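PDB 2IGT: SAM dependent methyltransferase from Agrobacterium tumefaciens, which probably transfers a methyl group from bound S-adenosylmethionine to an acceptor substrate, using a class I methyltransferase fold. Local coordinates for residues I228-P233 with G268-A273; V297-E302 with F324-P329. All coordinates share one frame; numbering follows the deposited sequence.

Interaction 1 (I228-P233 with G268-A273). With SAM (S-adenosylmethionine), chain D.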
loop_
_atom_site.group_PDB
_atom_site.type_symbol
_atom_site.label_atom_id
_atom_site.label_comp_id
_atom_site.label_asym_id
_atom_site.label_seq_id
_atom_site.Cartn_x
_atom_site.Cartn_y
_atom_site.Cartn_z
ATOM N N ILE A 228 19.562 18.532 -24.622
ATOM C CA ILE A 228 19.747 17.083 -24.490
ATOM C C ILE A 228 18.634 16.517 -23.630
ATOM O O ILE A 228 18.298 17.088 -22.580
ATOM C CB ILE A 228 21.164 16.696 -23.907
ATOM C CG1 ILE A 228 22.281 17.188 -24.859
ATOM C CG2 ILE A 228 21.235 15.148 -23.580
ATOM C CD1 ILE A 228 23.723 16.980 -24.366
ATOM N N ILE A 229 18.053 15.402 -24.077
ATOM C CA ILE A 229 17.052 14.721 -23.279
ATOM C C ILE A 229 17.487 13.281 -23.100
ATOM O O ILE A 229 17.777 12.596 -24.088
ATOM C CB ILE A 229 15.632 14.759 -23.934
ATOM C CG1 ILE A 229 15.129 16.199 -24.053
ATOM C CG2 ILE A 229 14.609 13.894 -23.089
ATOM C CD1 ILE A 229 13.834 16.331 -24.897
ATOM N N LEU A 230 17.576 12.857 -21.843
ATOM C CA LEU A 230 17.789 11.448 -21.500
ATOM C C LEU A 230 16.525 10.892 -20.871
ATOM O O LEU A 230 15.892 11.560 -20.057
ATOM C CB LEU A 230 18.935 11.291 -20.501
ATOM C CG LEU A 230 20.097 12.261 -20.713
ATOM C CD1 LEU A 230 21.000 12.276 -19.463
ATOM C CD2 LEU A 230 20.881 11.916 -21.986
ATOM N N THR A 231 16.162 9.672 -21.242
ATOM C CA THR A 231 14.984 9.052 -20.630
ATOM C C THR A 231 15.226 7.575 -20.414
ATOM O O THR A 231 15.674 6.860 -21.331
ATOM C CB THR A 231 13.685 9.374 -21.424
ATOM O OG1 THR A 231 12.537 8.853 -20.728
ATOM C CG2 THR A 231 13.731 8.846 -22.892
ATOM N N ASP A 232 14.965 7.138 -19.181
ATOM C CA ASP A 232 15.269 5.766 -18.756
ATOM C C ASP A 232 14.002 5.076 -18.198
ATOM O O ASP A 232 13.983 4.652 -17.043
ATOM C CB ASP A 232 16.381 5.790 -17.687
ATOM C CG ASP A 232 16.807 4.391 -17.255
ATOM O OD1 ASP A 232 16.840 3.485 -18.115
ATOM O OD2 ASP A 232 17.059 4.198 -16.037
ATOM N N PRO A 233 12.944 4.954 -19.030
ATOM C CA PRO A 233 11.652 4.469 -18.540
ATOM C C PRO A 233 11.709 2.986 -18.158
ATOM O O PRO A 233 12.259 2.168 -18.917
ATOM C CB PRO A 233 10.737 4.604 -19.761
ATOM C CG PRO A 233 11.717 4.441 -20.988
ATOM C CD PRO A 233 12.897 5.260 -20.483
ATOM N N GLY A 268 21.073 15.861 -28.651
ATOM C CA GLY A 268 20.728 14.468 -28.582
ATOM C C GLY A 268 19.481 14.098 -27.806
ATOM O O GLY A 268 19.057 14.817 -26.911
ATOM N N LEU A 269 18.888 12.972 -28.185
ATOM C CA LEU A 269 17.806 12.385 -27.417
ATOM C C LEU A 269 18.218 10.957 -27.172
ATOM O O LEU A 269 18.459 10.216 -28.132
ATOM C CB LEU A 269 16.474 12.488 -28.173
ATOM C CG LEU A 269 15.275 11.630 -27.722
ATOM C CD1 LEU A 269 14.923 11.881 -26.260
ATOM C CD2 LEU A 269 14.075 11.938 -28.619
ATOM N N VAL A 270 18.303 10.562 -25.894
ATOM C CA VAL A 270 18.868 9.268 -25.541
ATOM C C VAL A 270 17.847 8.470 -24.754
ATOM O O VAL A 270 17.362 8.931 -23.719
ATOM C CB VAL A 270 20.141 9.409 -24.655
ATOM C CG1 VAL A 270 20.643 8.015 -24.225
ATOM C CG2 VAL A 270 21.240 10.232 -25.386
ATOM N N LEU A 271 17.488 7.307 -25.279
ATOM C CA LEU A 271 16.570 6.395 -24.611
ATOM C C LEU A 271 17.339 5.178 -24.114
ATOM O O LEU A 271 18.058 4.526 -24.892
ATOM C CB LEU A 271 15.508 5.940 -25.630
ATOM C CG LEU A 271 14.661 4.712 -25.291
ATOM C CD1 LEU A 271 13.692 5.033 -24.105
ATOM C CD2 LEU A 271 13.858 4.309 -26.535
ATOM N N THR A 272 17.140 4.834 -22.838
ATOM C CA THR A 272 17.668 3.591 -22.260
ATOM C C THR A 272 16.501 2.758 -21.741
ATOM O O THR A 272 15.538 3.308 -21.197
ATOM C CB THR A 272 18.722 3.865 -21.141
ATOM O OG1 THR A 272 18.158 4.749 -20.150
ATOM C CG2 THR A 272 19.957 4.575 -21.743
ATOM N N ALA A 273 16.593 1.431 -21.901
ATOM C CA ALA A 273 15.504 0.540 -21.501
ATOM C C ALA A 273 16.013 -0.766 -20.896
ATOM O O ALA A 273 16.793 -1.495 -21.537
ATOM C CB ALA A 273 14.561 0.274 -22.675
HETATM N N SAM D . 15.076 2.255 -15.600
HETATM C CA SAM D . 15.661 1.272 -14.647
HETATM C C SAM D . 14.807 -0.009 -14.657
HETATM O O SAM D . 13.742 -0.101 -15.295
HETATM O OXT SAM D . 15.193 -1.003 -14.030
HETATM C CB SAM D . 15.792 1.882 -13.232
HETATM C CG SAM D . 14.512 1.927 -12.362
HETATM S SD SAM D . 13.215 3.041 -13.026
HETATM C CE SAM D . 13.383 3.017 -14.799
HETATM C "C5'" SAM D . 14.044 4.637 -12.809
HETATM C "C4'" SAM D . 13.205 5.634 -12.029
HETATM O "O4'" SAM D . 11.938 5.786 -12.647
HETATM C "C3'" SAM D . 12.871 5.232 -10.588
HETATM O "O3'" SAM D . 13.629 6.031 -9.694
HETATM C "C2'" SAM D . 11.360 5.456 -10.414
HETATM O "O2'" SAM D . 11.012 6.175 -9.247
HETATM C "C1'" SAM D . 11.060 6.296 -11.667
HETATM N N9 SAM D . 9.694 6.237 -12.182
HETATM C C8 SAM D . 8.856 5.143 -12.303
HETATM N N7 SAM D . 7.702 5.547 -12.868
HETATM C C5 SAM D . 7.773 6.886 -13.110
HETATM C C6 SAM D . 6.863 7.811 -13.637
HETATM N N6 SAM D . 5.664 7.432 -14.052
HETATM N N1 SAM D . 7.254 9.139 -13.782
HETATM C C2 SAM D . 8.493 9.534 -13.344
HETATM N N3 SAM D . 9.392 8.634 -12.787
HETATM C C4 SAM D . 9.022 7.325 -12.665
#
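Ile229 and Thr231 are gripped through their backbones by strand 268-273, and four N-H...O=C bonds run through the pairing. Ile229 N gives to Gly268 O, and Val270 N returns a bond to Ile229 O at 2.8 Å. Thr231 N then reaches Val270 O, and Thr272 N closes the series on Thr231 O at 2.9 Å. This is parallel pairing of two central strands of the class I methyltransferase sheet, the chain passing from one to the other by way of helix 247-260.

Apolar contacts divide between the two faces. On one, Leu230 and Val270 lie side by side, with Leu230 CD2 3.7 Å from Val270 CB, and helix 138-150 brings Trp143 against Val270. On the other, Ile229 and Leu269 also run alongside each other, Ile229 CB meeting Leu269 CD1 at 3.8 Å, with Cys258 of helix 247-260 packed on both. Further along, Leu271 crosses the Pro233 ring at about a right angle and sets CD1 3.7 Å from Pro233 CD.

The polar contact comes at the C-terminal ends of the strands. Thr272 OG1, held between its own backbone N and carbonyl carbon (chi1 54°), donates to Asp232 OD1 at 2.7 Å, arriving from above the carboxylate, 43° out of its plane. Asp232 OD2 takes a weak bond from the amino nitrogen of S-adenosylmethionine, SAM N, at 2.8 Å. Asp232 and Pro233 both line the cofactor pocket and open an Asp-Pro-Pro sequence resembling motif IV of many class I methyltransferases.

One carboxylate therefore serves two partners: the threonine hydroxyl acts as a second-shell group and would limit the rotation of the carboxylate, while its other oxygen faces the cofactor's methionine end, consistent with the neighbouring strand helping to set the carboxylate's position in the pocket.

Interaction 2 (V297-E302 with F324-P329). With ACY (acetic acid), chain H.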
loop_
_atom_site.group_PDB
_atom_site.type_symbol
_atom_site.label_atom_id
_atom_site.label_comp_id
_atom_site.label_asym_id
_atom_site.label_seq_id
_atom_site.Cartn_x
_atom_site.Cartn_y
_atom_site.Cartn_z
ATOM N N VAL A 297 21.100 11.170 -37.139
ATOM C CA VAL A 297 21.390 9.732 -37.122
ATOM C C VAL A 297 20.895 9.104 -35.822
ATOM O O VAL A 297 20.973 9.726 -34.754
ATOM C CB VAL A 297 22.906 9.446 -37.327
ATOM C CG1 VAL A 297 23.727 10.118 -36.236
ATOM C CG2 VAL A 297 23.217 7.932 -37.390
ATOM N N VAL A 298 20.380 7.878 -35.942
ATOM C CA VAL A 298 19.936 7.103 -34.800
ATOM C C VAL A 298 20.849 5.890 -34.680
ATOM O O VAL A 298 20.969 5.074 -35.627
ATOM C CB VAL A 298 18.428 6.666 -34.931
ATOM C CG1 VAL A 298 18.010 5.812 -33.724
ATOM C CG2 VAL A 298 17.542 7.909 -35.030
ATOM N N ALA A 299 21.524 5.779 -33.540
ATOM C CA ALA A 299 22.361 4.622 -33.255
ATOM C C ALA A 299 21.678 3.854 -32.134
ATOM O O ALA A 299 21.284 4.458 -31.114
ATOM C CB ALA A 299 23.791 5.066 -32.827
ATOM N N SER A 300 21.539 2.534 -32.301
ATOM C CA SER A 300 20.864 1.716 -31.284
ATOM C C SER A 300 21.529 0.363 -31.096
ATOM O O SER A 300 22.217 -0.121 -31.999
ATOM C CB SER A 300 19.403 1.491 -31.679
ATOM O OG SER A 300 18.807 2.711 -32.095
ATOM N N GLY A 301 21.270 -0.271 -29.952
ATOM C CA GLY A 301 21.844 -1.596 -29.686
ATOM C C GLY A 301 21.724 -1.945 -28.217
ATOM O O GLY A 301 20.754 -1.552 -27.549
ATOM N N GLU A 302 22.725 -2.669 -27.713
ATOM C CA GLU A 302 22.751 -3.099 -26.321
ATOM C C GLU A 302 23.936 -2.430 -25.633
ATOM O O GLU A 302 24.959 -2.160 -26.266
ATOM C CB GLU A 302 22.822 -4.634 -26.223
ATOM C CG GLU A 302 21.525 -5.263 -26.727
ATOM C CD GLU A 302 21.435 -6.764 -26.594
ATOM O OE1 GLU A 302 22.315 -7.386 -25.950
ATOM O OE2 GLU A 302 20.451 -7.309 -27.149
ATOM N N PHE A 324 19.498 0.570 -25.815
ATOM C CA PHE A 324 19.577 2.018 -25.974
ATOM C C PHE A 324 19.279 2.378 -27.412
ATOM O O PHE A 324 19.477 1.575 -28.340
ATOM C CB PHE A 324 20.950 2.573 -25.582
ATOM C CG PHE A 324 22.021 2.326 -26.634
ATOM C CD1 PHE A 324 22.683 1.101 -26.686
ATOM C CD2 PHE A 324 22.337 3.301 -27.577
ATOM C CE1 PHE A 324 23.649 0.839 -27.671
ATOM C CE2 PHE A 324 23.306 3.071 -28.557
ATOM C CZ PHE A 324 23.968 1.835 -28.609
ATOM N N SER A 325 18.803 3.601 -27.572
ATOM C CA SER A 325 18.690 4.221 -28.867
ATOM C C SER A 325 18.969 5.716 -28.688
ATOM O O SER A 325 18.399 6.352 -27.805
ATOM C CB SER A 325 17.283 4.009 -29.434
ATOM O OG SER A 325 17.234 4.549 -30.745
ATOM N N ARG A 326 19.842 6.266 -29.535
ATOM C CA ARG A 326 20.264 7.644 -29.422
ATOM C C ARG A 326 20.146 8.357 -30.773
ATOM O O ARG A 326 20.746 7.931 -31.775
ATOM C CB ARG A 326 21.711 7.706 -28.927
ATOM C CG ARG A 326 22.301 9.115 -28.845
ATOM C CD ARG A 326 23.691 9.015 -28.239
ATOM N NE ARG A 326 24.576 8.379 -29.206
ATOM C CZ ARG A 326 25.604 7.598 -28.914
ATOM N NH1 ARG A 326 25.910 7.316 -27.650
ATOM N NH2 ARG A 326 26.320 7.093 -29.908
ATOM N N TRP A 327 19.355 9.426 -30.784
ATOM C CA TRP A 327 19.294 10.334 -31.918
ATOM C C TRP A 327 20.285 11.481 -31.688
ATOM O O TRP A 327 20.360 12.036 -30.586
ATOM C CB TRP A 327 17.875 10.904 -32.148
ATOM C CG TRP A 327 17.892 11.963 -33.266
ATOM C CD1 TRP A 327 17.794 11.742 -34.623
ATOM C CD2 TRP A 327 18.116 13.372 -33.107
ATOM N NE1 TRP A 327 17.897 12.943 -35.310
ATOM C CE2 TRP A 327 18.113 13.951 -34.403
ATOM C CE3 TRP A 327 18.319 14.203 -31.992
ATOM C CZ2 TRP A 327 18.291 15.323 -34.609
ATOM C CZ3 TRP A 327 18.489 15.589 -32.206
ATOM C CH2 TRP A 327 18.480 16.122 -33.499
ATOM N N GLU A 328 21.029 11.835 -32.736
ATOM C CA GLU A 328 21.926 12.985 -32.710
ATOM C C GLU A 328 21.840 13.667 -34.064
ATOM O O GLU A 328 21.630 12.979 -35.090
ATOM C CB GLU A 328 23.380 12.549 -32.518
ATOM C CG GLU A 328 23.748 12.021 -31.140
ATOM C CD GLU A 328 25.200 11.593 -31.096
ATOM O OE1 GLU A 328 25.493 10.449 -31.502
ATOM O OE2 GLU A 328 26.051 12.395 -30.674
ATOM N N PRO A 329 22.060 15.006 -34.095
ATOM C CA PRO A 329 22.003 15.700 -35.376
ATOM C C PRO A 329 23.208 15.357 -36.232
ATOM O O PRO A 329 23.186 15.615 -37.445
ATOM C CB PRO A 329 22.028 17.184 -34.972
ATOM C CG PRO A 329 22.793 17.210 -33.721
ATOM C CD PRO A 329 22.372 15.940 -32.991
HETATM C C ACY H . 29.471 6.005 -27.832
HETATM O O ACY H . 29.015 6.759 -26.951
HETATM O OXT ACY H . 28.922 5.808 -28.943
HETATM C CH3 ACY H . 30.759 5.277 -27.537
#
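Phe324 lays its ring across the backbone of 300-301, the largest burial in this contact. Its CG sits between the backbone N and carbonyl carbon (chi1 77°), which folds the ring over the partner strand: Ser300 CA makes a CH-pi contact 4.2 Å from the ring centroid, and Gly301 N lies over the same face, 3.5 Å from Phe324 CE1. Gly301 has no side chain to meet that ring, and it exchanges two backbone bonds with Phe324. Val35 and Leu37 of strand 30-39 also pack on the ring.

Val297, at the far end, likewise pairs twice with Glu328, and its CG1 reaches Glu328 O at 3.7 Å. These strands form the closing hairpin of the class I methyltransferase sheet, 318-328 antiparallel to both neighbours, with strand 30-39 added beyond 297-306.

Ala299 and Arg326 form the hydrogen-bonded pair between these ends. The guanidinium extends past Ala299 CB; NE forms a salt bridge to Glu328 OE1 containing a weak hydrogen bond, while Trp143 gives Arg326 a cation-pi contact and its NE1 bonds Glu328 OE2. NH1 and NH2 each hydrogen-bond one oxygen of an acetic acid, probably from the crystallisation liquor, OXT lying at the guanidinium edge.

How the interactions relate
Interactions 1 and 2 are neighbouring seams of one mixed sheet, their centres about 10 Å apart, joined where strand 268-273 pairs with strand 318-328. Probable backbone hydrogen bonds fasten them: Leu271 N to Ser325 O and Leu269 O to Trp327 N, each 2.9 Å. Side chains continue the join, Val270 CG2 lying 3.8 Å from Arg326 CG. In chain order interaction 1 closes before interaction 2 opens. Only interaction 1 touches S-adenosylmethionine; in interaction 2 the Phe324 side chain stays about 12 Å from a bound cofactor. Helix 138-150 serves both, through Trp143 and through His140, which touches Thr272 and Phe324.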